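Local coordinates for orotidine 5'-phosphate decarboxylase (Streptomyces avermitilis, PDB 3V75), which probably catalyses the decarboxylation of orotidine 5'-phosphate to UMP and carbon dioxide, the last step of de novo UMP biosynthesis, at residues A[28-33]-A[111-116]; A[55-60]-A[64-69]; A[70-75]-A[101-106]; A[159-164]-A[169-174]. All blocks are in the same frame, centred on the assembly; numbering follows the deposited sequence. Where two conformers were deposited one is given.

Contact 1 (A[28-33]-A[111-116]); sequences GARLSR and GALVVM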
loop_
_atom_site.group_PDB
_atom_site.type_symbol
_atom_site.label_atom_id
_atom_site.label_comp_id
_atom_site.label_asym_id
_atom_site.label_seq_id
_atom_site.Cartn_x
_atom_site.Cartn_y
_atom_site.Cartn_z
ATOM N N GLY A 28 4.264 15.448 16.113
ATOM C CA GLY A 28 5.639 15.368 16.609
ATOM C C GLY A 28 5.669 15.741 18.091
ATOM O O GLY A 28 6.343 15.065 18.911
ATOM N N ALA A 29 4.956 16.807 18.464
ATOM C CA ALA A 29 4.882 17.222 19.849
ATOM C C ALA A 29 4.160 16.182 20.711
ATOM O O ALA A 29 4.591 15.889 21.847
ATOM C CB ALA A 29 4.169 18.580 19.966
ATOM N N ARG A 30 3.042 15.643 20.222
ATOM C CA ARG A 30 2.298 14.656 21.013
ATOM C C ARG A 30 3.130 13.384 21.211
ATOM O O ARG A 30 3.106 12.790 22.301
ATOM C CB ARG A 30 0.951 14.339 20.347
ATOM C CG ARG A 30 0.023 15.569 20.312
ATOM C CD ARG A 30 -1.401 15.184 19.859
ATOM N NE ARG A 30 -1.431 14.656 18.487
ATOM C CZ ARG A 30 -1.832 13.432 18.142
ATOM N NH1 ARG A 30 -2.235 12.562 19.074
ATOM N NH2 ARG A 30 -1.817 13.056 16.868
ATOM N N LEU A 31 3.849 12.983 20.174
ATOM C CA LEU A 31 4.679 11.774 20.232
ATOM C C LEU A 31 5.839 11.983 21.239
ATOM O O LEU A 31 6.129 11.109 22.057
ATOM C CB LEU A 31 5.216 11.469 18.838
ATOM C CG LEU A 31 6.291 10.373 18.808
ATOM C CD1 LEU A 31 5.651 9.037 19.243
ATOM C CD2 LEU A 31 6.895 10.254 17.459
ATOM N N SER A 32 6.508 13.135 21.161
ATOM C CA SER A 32 7.612 13.460 22.075
ATOM C C SER A 32 7.102 13.384 23.520
ATOM O O SER A 32 7.763 12.777 24.405
ATOM C CB SER A 32 8.155 14.868 21.766
ATOM O OG SER A 32 9.215 15.212 22.651
ATOM N N ARG A 33 5.932 13.965 23.785
ATOM C CA ARG A 33 5.355 13.921 25.134
ATOM C C ARG A 33 4.988 12.496 25.560
ATOM O O ARG A 33 5.236 12.114 26.724
ATOM C CB ARG A 33 4.140 14.881 25.211
ATOM C CG ARG A 33 3.338 14.840 26.501
ATOM C CD ARG A 33 2.455 16.121 26.683
ATOM N NE ARG A 33 2.955 17.260 25.880
ATOM C CZ ARG A 33 2.440 17.607 24.693
ATOM N NH1 ARG A 33 1.422 16.889 24.198
ATOM N NH2 ARG A 33 2.937 18.653 23.991
ATOM N N GLY A 111 -5.475 6.187 25.422
ATOM C CA GLY A 111 -4.414 7.175 25.468
ATOM C C GLY A 111 -3.122 6.773 24.767
ATOM O O GLY A 111 -2.142 7.528 24.823
ATOM N N ALA A 112 -3.115 5.631 24.084
ATOM C CA ALA A 112 -1.959 5.250 23.280
ATOM C C ALA A 112 -2.037 5.952 21.922
ATOM O O ALA A 112 -3.146 6.153 21.398
ATOM C CB ALA A 112 -1.922 3.775 23.066
ATOM N N LEU A 113 -0.891 6.354 21.379
ATOM C CA LEU A 113 -0.853 6.826 19.999
ATOM C C LEU A 113 -0.911 5.613 19.108
ATOM O O LEU A 113 -0.417 4.547 19.480
ATOM C CB LEU A 113 0.435 7.614 19.747
ATOM C CG LEU A 113 0.519 8.891 20.599
ATOM C CD1 LEU A 113 1.847 9.586 20.353
ATOM C CD2 LEU A 113 -0.615 9.849 20.237
ATOM N N VAL A 114 -1.479 5.760 17.918
ATOM C CA VAL A 114 -1.536 4.666 16.953
ATOM C C VAL A 114 -0.887 5.068 15.635
ATOM O O VAL A 114 -1.302 6.047 14.998
ATOM C CB VAL A 114 -2.988 4.221 16.703
ATOM C CG1 VAL A 114 -3.065 3.181 15.558
ATOM C CG2 VAL A 114 -3.578 3.632 18.006
ATOM N N VAL A 115 0.117 4.299 15.240
ATOM C CA VAL A 115 0.740 4.427 13.947
ATOM C C VAL A 115 0.175 3.323 13.087
ATOM O O VAL A 115 0.432 2.131 13.330
ATOM C CB VAL A 115 2.276 4.266 14.052
ATOM C CG1 VAL A 115 2.904 4.238 12.650
ATOM C CG2 VAL A 115 2.833 5.379 14.908
HETATM N N MSE A 116 -0.598 3.697 12.067
HETATM C CA MSE A 116 -1.177 2.702 11.180
HETATM C C MSE A 116 -0.093 2.247 10.198
HETATM O O MSE A 116 0.350 3.030 9.327
HETATM C CB MSE A 116 -2.365 3.285 10.436
HETATM C CG MSE A 116 -2.887 2.351 9.356
HETATM SE SE MSE A 116 -3.738 0.737 10.087
HETATM C CE MSE A 116 -5.171 1.613 11.024
#
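L113, the first residue of strand 113-120, pushes its forked end against helix 27-38, each methyl meeting a different residue. The apolar part belongs to L31. CD1 of L113 lies 3.6 Å from CA of L31, so it presses on the helix backbone itself, and it meets CD1 of L31 at 4.0 Å; the two leucines cross obliquely. With chi1 of L113 at -64°, CG stands opposite the carbonyl carbon and the fork is carried to the helix. Leucine suits this buried place because its fork gives one methyl to L31 and one to R30.

The other methyl meets an arginine. CD2 of L113 is 3.4 Å from NH1 of R30, a van der Waals approach oblique to the guanidinium. The polar needs of R30 are met elsewhere: NH1 forms a salt bridge with D144, NE bonds to O of E25 and NH2 to O of G168. These bonds hold the group in place, and its NH1 end comes up beside the methyl.

Helix 27-38 thus lies across the N-terminal end of the barrel, where L31 also touches V81 of strand 81-84 and P238 just before strand 239-241.

Contact 2 (A[55-60]-A[64-69]); sequences WGLSDD and LERFSR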
loop_
_atom_site.group_PDB
_atom_site.type_symbol
_atom_site.label_atom_id
_atom_site.label_comp_id
_atom_site.label_asym_id
_atom_site.label_seq_id
_atom_site.Cartn_x
_atom_site.Cartn_y
_atom_site.Cartn_z
ATOM N N TRP A 55 -0.560 -18.067 20.703
ATOM C CA TRP A 55 -1.486 -17.705 21.792
ATOM C C TRP A 55 -2.578 -18.735 21.988
ATOM O O TRP A 55 -3.494 -18.510 22.784
ATOM C CB TRP A 55 -2.207 -16.357 21.579
ATOM C CG TRP A 55 -1.342 -15.184 21.741
ATOM C CD1 TRP A 55 -0.005 -15.135 21.493
ATOM C CD2 TRP A 55 -1.727 -13.865 22.143
ATOM N NE1 TRP A 55 0.479 -13.866 21.728
ATOM C CE2 TRP A 55 -0.557 -13.071 22.137
ATOM C CE3 TRP A 55 -2.935 -13.288 22.540
ATOM C CZ2 TRP A 55 -0.567 -11.701 22.495
ATOM C CZ3 TRP A 55 -2.941 -11.902 22.906
ATOM C CH2 TRP A 55 -1.764 -11.152 22.878
ATOM N N GLY A 56 -2.526 -19.823 21.213
ATOM C CA GLY A 56 -3.565 -20.841 21.250
ATOM C C GLY A 56 -4.879 -20.358 20.657
ATOM O O GLY A 56 -5.956 -20.819 21.075
ATOM N N LEU A 57 -4.807 -19.405 19.713
ATOM C CA LEU A 57 -6.023 -18.894 19.065
ATOM C C LEU A 57 -6.088 -19.438 17.628
ATOM O O LEU A 57 -5.056 -19.800 17.030
ATOM C CB LEU A 57 -6.016 -17.352 19.001
ATOM C CG LEU A 57 -5.902 -16.665 20.355
ATOM C CD1 LEU A 57 -5.555 -15.195 20.105
ATOM C CD2 LEU A 57 -7.192 -16.808 21.120
ATOM N N SER A 58 -7.284 -19.469 17.076
ATOM C CA SER A 58 -7.477 -19.997 15.729
ATOM C C SER A 58 -7.080 -18.937 14.700
ATOM O O SER A 58 -7.069 -17.726 15.021
ATOM C CB SER A 58 -8.952 -20.329 15.552
ATOM O OG SER A 58 -9.780 -19.203 15.946
ATOM N N ASP A 59 -6.768 -19.361 13.478
ATOM C CA ASP A 59 -6.355 -18.421 12.442
ATOM C C ASP A 59 -7.577 -17.930 11.706
ATOM O O ASP A 59 -7.843 -18.333 10.559
ATOM C CB ASP A 59 -5.390 -19.093 11.472
ATOM C CG ASP A 59 -4.900 -18.148 10.414
ATOM O OD1 ASP A 59 -4.588 -16.973 10.728
ATOM O OD2 ASP A 59 -4.797 -18.624 9.268
ATOM N N ASP A 60 -8.375 -17.124 12.379
ATOM C CA ASP A 60 -9.608 -16.634 11.784
ATOM C C ASP A 60 -9.982 -15.341 12.434
ATOM O O ASP A 60 -9.253 -14.862 13.312
ATOM C CB ASP A 60 -10.759 -17.651 11.835
ATOM C CG ASP A 60 -11.088 -18.117 13.251
ATOM O OD1 ASP A 60 -10.768 -17.405 14.241
ATOM O OD2 ASP A 60 -11.696 -19.216 13.381
ATOM N N LEU A 64 -8.265 -13.346 15.515
ATOM C CA LEU A 64 -7.780 -11.982 15.267
ATOM C C LEU A 64 -8.343 -11.000 16.283
ATOM O O LEU A 64 -7.618 -10.162 16.866
ATOM C CB LEU A 64 -8.254 -11.545 13.872
ATOM C CG LEU A 64 -7.895 -10.117 13.456
ATOM C CD1 LEU A 64 -6.493 -10.146 12.892
ATOM C CD2 LEU A 64 -8.860 -9.651 12.340
ATOM N N GLU A 65 -9.644 -11.093 16.481
ATOM C CA GLU A 65 -10.339 -10.194 17.372
ATOM C C GLU A 65 -9.928 -10.396 18.847
ATOM O O GLU A 65 -9.721 -9.423 19.581
ATOM C CB GLU A 65 -11.829 -10.388 17.196
ATOM C CG GLU A 65 -12.684 -9.548 18.079
ATOM C CD GLU A 65 -14.175 -9.830 17.819
ATOM O OE1 GLU A 65 -14.580 -11.039 17.737
ATOM O OE2 GLU A 65 -14.969 -8.857 17.734
ATOM N N ARG A 66 -9.819 -11.656 19.285
ATOM C CA ARG A 66 -9.433 -11.914 20.680
ATOM C C ARG A 66 -8.002 -11.423 20.959
ATOM O O ARG A 66 -7.719 -10.828 22.017
ATOM C CB ARG A 66 -9.541 -13.409 20.962
ATOM C CG ARG A 66 -9.172 -13.778 22.393
ATOM C CD ARG A 66 -10.159 -13.139 23.372
ATOM N NE ARG A 66 -9.636 -11.911 24.004
ATOM C CZ ARG A 66 -10.295 -11.213 24.940
ATOM N NH1 ARG A 66 -11.498 -11.629 25.342
ATOM N NH2 ARG A 66 -9.749 -10.138 25.535
ATOM N N PHE A 67 -7.110 -11.675 20.009
ATOM C CA PHE A 67 -5.714 -11.230 20.112
ATOM C C PHE A 67 -5.677 -9.701 20.260
ATOM O O PHE A 67 -5.032 -9.147 21.166
ATOM C CB PHE A 67 -4.979 -11.644 18.840
ATOM C CG PHE A 67 -3.542 -11.220 18.774
ATOM C CD1 PHE A 67 -3.187 -9.953 18.318
ATOM C CD2 PHE A 67 -2.521 -12.105 19.124
ATOM C CE1 PHE A 67 -1.860 -9.568 18.233
ATOM C CE2 PHE A 67 -1.163 -11.727 19.024
ATOM C CZ PHE A 67 -0.839 -10.448 18.587
ATOM N N SER A 68 -6.327 -9.017 19.325
ATOM C CA SER A 68 -6.282 -7.560 19.281
ATOM C C SER A 68 -6.884 -6.937 20.548
ATOM O O SER A 68 -6.322 -5.990 21.139
ATOM C CB SER A 68 -7.016 -7.097 18.012
ATOM O OG SER A 68 -6.316 -7.577 16.876
ATOM N N ARG A 69 -8.002 -7.486 20.986
ATOM C CA ARG A 69 -8.644 -6.993 22.179
ATOM C C ARG A 69 -7.734 -7.150 23.399
ATOM O O ARG A 69 -7.639 -6.242 24.232
ATOM C CB ARG A 69 -9.965 -7.746 22.385
ATOM C CG ARG A 69 -10.654 -7.353 23.644
ATOM C CD ARG A 69 -12.025 -8.022 23.729
ATOM N NE ARG A 69 -12.530 -7.796 25.076
ATOM C CZ ARG A 69 -13.758 -8.103 25.462
ATOM N NH1 ARG A 69 -14.594 -8.647 24.571
ATOM N NH2 ARG A 69 -14.127 -7.859 26.728
#
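The backbones of D60 and L64 are tied by a nearly straight bond, L64 N to D60 O at 2.9 Å with 175° at the hydrogen, which closes the first turn of helix 61-75 after the chain has left helix 49-54 through a Schellman motif at G56. D60 is the N-cap: its OD1 receives the backbone N of G63. The same OD1 also takes the hydroxyl of S58, OG to OD1 2.7 Å, which comes from above the carboxylate plane and steadies the cap. A short acidic chain suits a helix start, whose N-H groups need acceptors and whose dipole probably stabilises the charge.

W55 and F67 form the aromatic part of the contact. CE2 of F67 rests over one face of the indole, 3.4 Å from CE2 of W55, and the planes are inclined by 37°, an oblique pair with six-membered centroids 4.2 Å apart. CG of F67 stands opposite its backbone N (chi1 178°), which carries the ring to the indole although the CB bond does not aim at the loop. The indole is pinned by NE1, bonded to O of L274. L57 splits its methyls: CD1 comes at the edge of the F67 ring, 3.8 Å from CB of F67, while CD2 lies 3.8 Å from CG of R66. Only the aliphatic root of R66 is used here, its NH2 reaching T70 OG1.

Around this loop and the helix that follows it, L52 of helix 49-54 packs on L57 and F67, and L64 turns instead to F89 of helix 86-90 and V99 of helix 93-109.

Contact 3 (A[70-75]-A[101-106]); sequences TVVEAL and EKTVAE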
loop_
_atom_site.group_PDB
_atom_site.type_symbol
_atom_site.label_atom_id
_atom_site.label_comp_id
_atom_site.label_asym_id
_atom_site.label_seq_id
_atom_site.Cartn_x
_atom_site.Cartn_y
_atom_site.Cartn_z
ATOM N N THR A 70 -7.079 -8.298 23.517
ATOM C CA THR A 70 -6.225 -8.550 24.671
ATOM C C THR A 70 -5.024 -7.615 24.661
ATOM O O THR A 70 -4.617 -7.109 25.723
ATOM C CB THR A 70 -5.750 -10.016 24.668
ATOM O OG1 THR A 70 -6.876 -10.836 24.961
ATOM C CG2 THR A 70 -4.629 -10.243 25.694
ATOM N N VAL A 71 -4.444 -7.383 23.479
ATOM C CA VAL A 71 -3.287 -6.495 23.400
ATOM C C VAL A 71 -3.645 -5.117 23.904
ATOM O O VAL A 71 -2.919 -4.554 24.726
ATOM C CB VAL A 71 -2.664 -6.414 21.985
ATOM C CG1 VAL A 71 -1.566 -5.326 21.943
ATOM C CG2 VAL A 71 -2.093 -7.796 21.588
ATOM N N VAL A 72 -4.781 -4.568 23.458
ATOM C CA VAL A 72 -5.135 -3.227 23.915
ATOM C C VAL A 72 -5.572 -3.193 25.372
ATOM O O VAL A 72 -5.254 -2.243 26.098
ATOM C CB VAL A 72 -6.198 -2.600 22.996
ATOM C CG1 VAL A 72 -6.584 -1.228 23.518
ATOM C CG2 VAL A 72 -5.642 -2.523 21.558
ATOM N N GLU A 73 -6.283 -4.220 25.825
ATOM C CA GLU A 73 -6.658 -4.255 27.245
ATOM C C GLU A 73 -5.430 -4.308 28.143
ATOM O O GLU A 73 -5.367 -3.617 29.161
ATOM C CB GLU A 73 -7.568 -5.445 27.561
ATOM C CG GLU A 73 -8.944 -5.225 26.959
ATOM C CD GLU A 73 -9.879 -6.403 27.104
ATOM O OE1 GLU A 73 -9.419 -7.548 27.410
ATOM O OE2 GLU A 73 -11.119 -6.206 26.884
ATOM N N ALA A 74 -4.460 -5.143 27.764
ATOM C CA ALA A 74 -3.264 -5.318 28.585
ATOM C C ALA A 74 -2.381 -4.097 28.564
ATOM O O ALA A 74 -1.824 -3.705 29.594
ATOM C CB ALA A 74 -2.446 -6.524 28.085
ATOM N N LEU A 75 -2.222 -3.505 27.389
ATOM C CA LEU A 75 -1.180 -2.504 27.175
ATOM C C LEU A 75 -1.640 -1.077 26.863
ATOM O O LEU A 75 -0.821 -0.165 26.910
ATOM C CB LEU A 75 -0.257 -2.974 26.028
ATOM C CG LEU A 75 0.512 -4.279 26.326
ATOM C CD1 LEU A 75 1.328 -4.639 25.079
ATOM C CD2 LEU A 75 1.393 -4.141 27.557
ATOM N N GLU A 101 -10.693 -1.370 12.986
ATOM C CA GLU A 101 -11.341 -0.121 13.392
ATOM C C GLU A 101 -11.514 -0.056 14.898
ATOM O O GLU A 101 -11.199 0.964 15.535
ATOM C CB GLU A 101 -12.717 0.003 12.712
ATOM C CG GLU A 101 -12.598 0.303 11.220
ATOM C CD GLU A 101 -13.910 0.146 10.471
ATOM O OE1 GLU A 101 -14.795 -0.640 10.889
ATOM O OE2 GLU A 101 -14.043 0.833 9.418
ATOM N N LYS A 102 -12.044 -1.135 15.467
ATOM C CA LYS A 102 -12.337 -1.147 16.914
ATOM C C LYS A 102 -11.058 -1.082 17.729
ATOM O O LYS A 102 -10.987 -0.413 18.762
ATOM C CB LYS A 102 -13.083 -2.414 17.307
ATOM C CG LYS A 102 -14.443 -2.549 16.758
ATOM C CD LYS A 102 -15.148 -3.765 17.416
ATOM C CE LYS A 102 -14.128 -4.846 17.886
ATOM N NZ LYS A 102 -14.039 -6.028 16.868
ATOM N N THR A 103 -10.048 -1.803 17.262
ATOM C CA THR A 103 -8.765 -1.885 17.945
ATOM C C THR A 103 -8.119 -0.505 18.031
ATOM O O THR A 103 -7.641 -0.092 19.089
ATOM C CB THR A 103 -7.845 -2.887 17.192
ATOM O OG1 THR A 103 -8.474 -4.179 17.193
ATOM C CG2 THR A 103 -6.467 -3.012 17.856
ATOM N N VAL A 104 -8.093 0.206 16.898
ATOM C CA VAL A 104 -7.488 1.523 16.850
ATOM C C VAL A 104 -8.296 2.476 17.751
ATOM O O VAL A 104 -7.716 3.248 18.529
ATOM C CB VAL A 104 -7.454 2.055 15.396
ATOM C CG1 VAL A 104 -7.109 3.523 15.390
ATOM C CG2 VAL A 104 -6.465 1.248 14.550
ATOM N N ALA A 105 -9.632 2.407 17.680
ATOM C CA ALA A 105 -10.450 3.277 18.518
ATOM C C ALA A 105 -10.176 3.017 20.001
ATOM O O ALA A 105 -10.011 3.969 20.790
ATOM C CB ALA A 105 -11.956 3.110 18.207
ATOM N N GLU A 106 -10.142 1.746 20.389
ATOM C CA GLU A 106 -9.950 1.419 21.807
ATOM C C GLU A 106 -8.551 1.853 22.251
ATOM O O GLU A 106 -8.372 2.384 23.350
ATOM C CB GLU A 106 -10.123 -0.092 22.021
ATOM C CG GLU A 106 -11.542 -0.584 21.866
ATOM C CD GLU A 106 -11.622 -2.095 21.541
ATOM O OE1 GLU A 106 -10.564 -2.805 21.508
ATOM O OE2 GLU A 106 -12.758 -2.566 21.281
#
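V72 sets one methyl against T103 and the other against E106, one helical turn apart, joining helix 61-75 to helix 93-109 on the outside of the (beta/alpha)8 barrel, where these two neighbouring helices pack side by side. CG2 of V72 meets CG2 of T103 at 3.8 Å, methyl to methyl. The other branch, CG1, reaches the backbone of E106, 3.9 Å from its C atom, and lies 4.0 Å from CB. A beta-branched residue suits the place, because its stiff fork offers both methyls close to the helix and can address two neighbours at once.

Just behind these contacts, polar atoms set the poses. OG1 of T103 is bonded to V99 O, one turn back in its own helix; with chi1 at -60° this hydroxyl stands beside the backbone N, and the remaining methyl is what V72 meets. Threonine therefore serves as an apolar surface here while its hydroxyl is satisfied within the helix. E106 contributes its CB and backbone carbon, the rest of the chain running extended.

Further out, T103 also rests on I45 of strand 42-45, and V71 and L75 of helix 61-75 pack on F82 of strand 81-84, seating both helices on the barrel. E73 OE2 stands 6.4 Å from OE1 of E106, not in contact with it, and is instead in a salt bridge with R69 NE. E101, on another face of helix 93-109, bonds through OE1 to OG of S94 of the second subunit.

Contact 4 (A[159-164]-A[169-174]); sequences PAVELA and AGLFVL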
loop_
_atom_site.group_PDB
_atom_site.type_symbol
_atom_site.label_atom_id
_atom_site.label_comp_id
_atom_site.label_asym_id
_atom_site.label_seq_id
_atom_site.Cartn_x
_atom_site.Cartn_y
_atom_site.Cartn_z
ATOM N N PRO A 159 -0.861 15.208 -0.809
ATOM C CA PRO A 159 -2.206 15.259 -0.187
ATOM C C PRO A 159 -2.229 14.681 1.228
ATOM O O PRO A 159 -3.004 15.166 2.083
ATOM C CB PRO A 159 -3.081 14.405 -1.139
ATOM C CG PRO A 159 -2.356 14.510 -2.488
ATOM C CD PRO A 159 -0.876 14.519 -2.116
ATOM N N ALA A 160 -1.435 13.648 1.484
ATOM C CA ALA A 160 -1.373 13.057 2.824
ATOM C C ALA A 160 -0.614 13.966 3.795
ATOM O O ALA A 160 -1.017 14.096 4.959
ATOM C CB ALA A 160 -0.698 11.682 2.769
ATOM N N VAL A 161 0.481 14.598 3.348
ATOM C CA VAL A 161 1.191 15.571 4.188
ATOM C C VAL A 161 0.256 16.695 4.616
ATOM O O VAL A 161 0.191 17.047 5.809
ATOM C CB VAL A 161 2.424 16.190 3.444
ATOM C CG1 VAL A 161 3.065 17.320 4.272
ATOM C CG2 VAL A 161 3.475 15.103 3.120
ATOM N N GLU A 162 -0.480 17.268 3.664
ATOM C CA GLU A 162 -1.330 18.411 3.988
ATOM C C GLU A 162 -2.441 18.021 4.953
ATOM O O GLU A 162 -2.760 18.750 5.896
ATOM C CB GLU A 162 -1.945 19.008 2.713
ATOM C CG GLU A 162 -0.932 19.681 1.803
ATOM C CD GLU A 162 -1.561 20.047 0.416
ATOM O OE1 GLU A 162 -2.710 19.602 0.101
ATOM O OE2 GLU A 162 -0.886 20.752 -0.391
ATOM N N LEU A 163 -3.074 16.879 4.703
ATOM C CA LEU A 163 -4.184 16.484 5.578
ATOM C C LEU A 163 -3.672 16.108 6.961
ATOM O O LEU A 163 -4.307 16.442 7.972
ATOM C CB LEU A 163 -4.976 15.332 4.957
ATOM C CG LEU A 163 -6.198 14.944 5.782
ATOM C CD1 LEU A 163 -7.072 16.186 6.189
ATOM C CD2 LEU A 163 -7.049 13.866 5.054
ATOM N N ALA A 164 -2.524 15.437 7.010
ATOM C CA ALA A 164 -1.908 15.132 8.302
ATOM C C ALA A 164 -1.652 16.420 9.095
ATOM O O ALA A 164 -1.989 16.494 10.298
ATOM C CB ALA A 164 -0.633 14.368 8.112
ATOM N N ALA A 169 -1.935 14.902 12.730
ATOM C CA ALA A 169 -1.388 13.562 12.502
ATOM C C ALA A 169 -0.019 13.661 11.852
ATOM O O ALA A 169 0.456 14.761 11.511
ATOM C CB ALA A 169 -2.330 12.738 11.626
ATOM N N GLY A 170 0.644 12.518 11.692
ATOM C CA GLY A 170 1.961 12.482 11.067
ATOM C C GLY A 170 2.051 11.391 10.008
ATOM O O GLY A 170 1.092 10.638 9.763
ATOM N N LEU A 171 3.214 11.316 9.375
ATOM C CA LEU A 171 3.512 10.242 8.430
ATOM C C LEU A 171 4.854 9.625 8.807
ATOM O O LEU A 171 5.699 10.305 9.408
ATOM C CB LEU A 171 3.641 10.757 6.985
ATOM C CG LEU A 171 2.403 11.462 6.398
ATOM C CD1 LEU A 171 2.753 11.998 4.973
ATOM C CD2 LEU A 171 1.184 10.569 6.339
ATOM N N PHE A 172 5.039 8.352 8.434
ATOM C CA PHE A 172 6.376 7.745 8.404
ATOM C C PHE A 172 6.616 7.266 6.999
ATOM O O PHE A 172 5.936 6.353 6.500
ATOM C CB PHE A 172 6.468 6.581 9.381
ATOM C CG PHE A 172 6.511 7.027 10.841
ATOM C CD1 PHE A 172 5.335 7.128 11.591
ATOM C CD2 PHE A 172 7.732 7.378 11.451
ATOM C CE1 PHE A 172 5.380 7.544 12.919
ATOM C CE2 PHE A 172 7.767 7.789 12.765
ATOM C CZ PHE A 172 6.599 7.870 13.501
ATOM N N VAL A 173 7.579 7.901 6.341
ATOM C CA VAL A 173 7.920 7.568 4.963
ATOM C C VAL A 173 8.975 6.489 4.960
ATOM O O VAL A 173 9.986 6.634 5.641
ATOM C CB VAL A 173 8.449 8.838 4.216
ATOM C CG1 VAL A 173 8.824 8.489 2.768
ATOM C CG2 VAL A 173 7.361 9.950 4.265
ATOM N N LEU A 174 8.773 5.419 4.190
ATOM C CA LEU A 174 9.812 4.388 4.102
ATOM C C LEU A 174 11.105 5.007 3.601
ATOM O O LEU A 174 11.111 5.688 2.565
ATOM C CB LEU A 174 9.409 3.294 3.128
ATOM C CG LEU A 174 8.089 2.579 3.390
ATOM C CD1 LEU A 174 7.810 1.527 2.344
ATOM C CD2 LEU A 174 8.081 1.944 4.813
#
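The carbonyl O of A164 receives the backbone N of A169 at 2.9 Å, a bent bond with 144° at the hydrogen and the donor tilted from the carbonyl plane. This bond closes the end of helix 158-167 and swings the chain round toward strand 170-176. The turn is tight: CB of A164 sits 3.6 Å from O of A169, and the two alanine methyls are 4.2 Å apart. Alanine suits both positions, its single methyl being small enough to lie between the last helical turn and the returning chain.

The turn belongs to the beta-alpha-beta unit made by strand 145-148, helix 158-167 and strand 170-176 of the (beta/alpha)8 barrel. Helix and strand run roughly antiparallel, their axes 8.1 Å apart at 147°, close enough for a layer of small and branched apolar residues.

L171 fills that layer. CD1 approaches CG2 of V161 at 3.7 Å, and CB of A160 at 4.1 Å. V161 starts its side chain away from the strand, but chi1 of 174° sets CG2 beside its own backbone N, where it can meet the leucine across at about a right angle. V161 and A164 also touch F217 of strand 217-221, so the helix straddles two strands. On the far side of the strand, F172 packs against A145 and T147 of strand 145-148 and V220 of strand 217-221.

Contacts 2 and 3 share helix 61-75 and merge: E65 OE2 of contact 2 forms a salt bridge with K102 NZ of contact 3 (3.1 Å), and W55 CH2 packs on V71 CG2 at 3.6 Å. Contact 3 meets contact 1 where V104 CG2 touches CE of selenomethionine M116 at 3.8 Å, helix against the strand that follows it. Contact 1 meets contact 4 inside the barrel, where V115 CG2 lies 3.9 Å from F172 CE1, past the intervening strand 145-148. Contacts 2 and 4 lie on opposite sides of the chain's centre, their centres 31 Å apart. Strand 113-120, used by contact 1, also carries K119, the predicted proton donor, whose side chain is about 11 Å from that of L171 in contact 4.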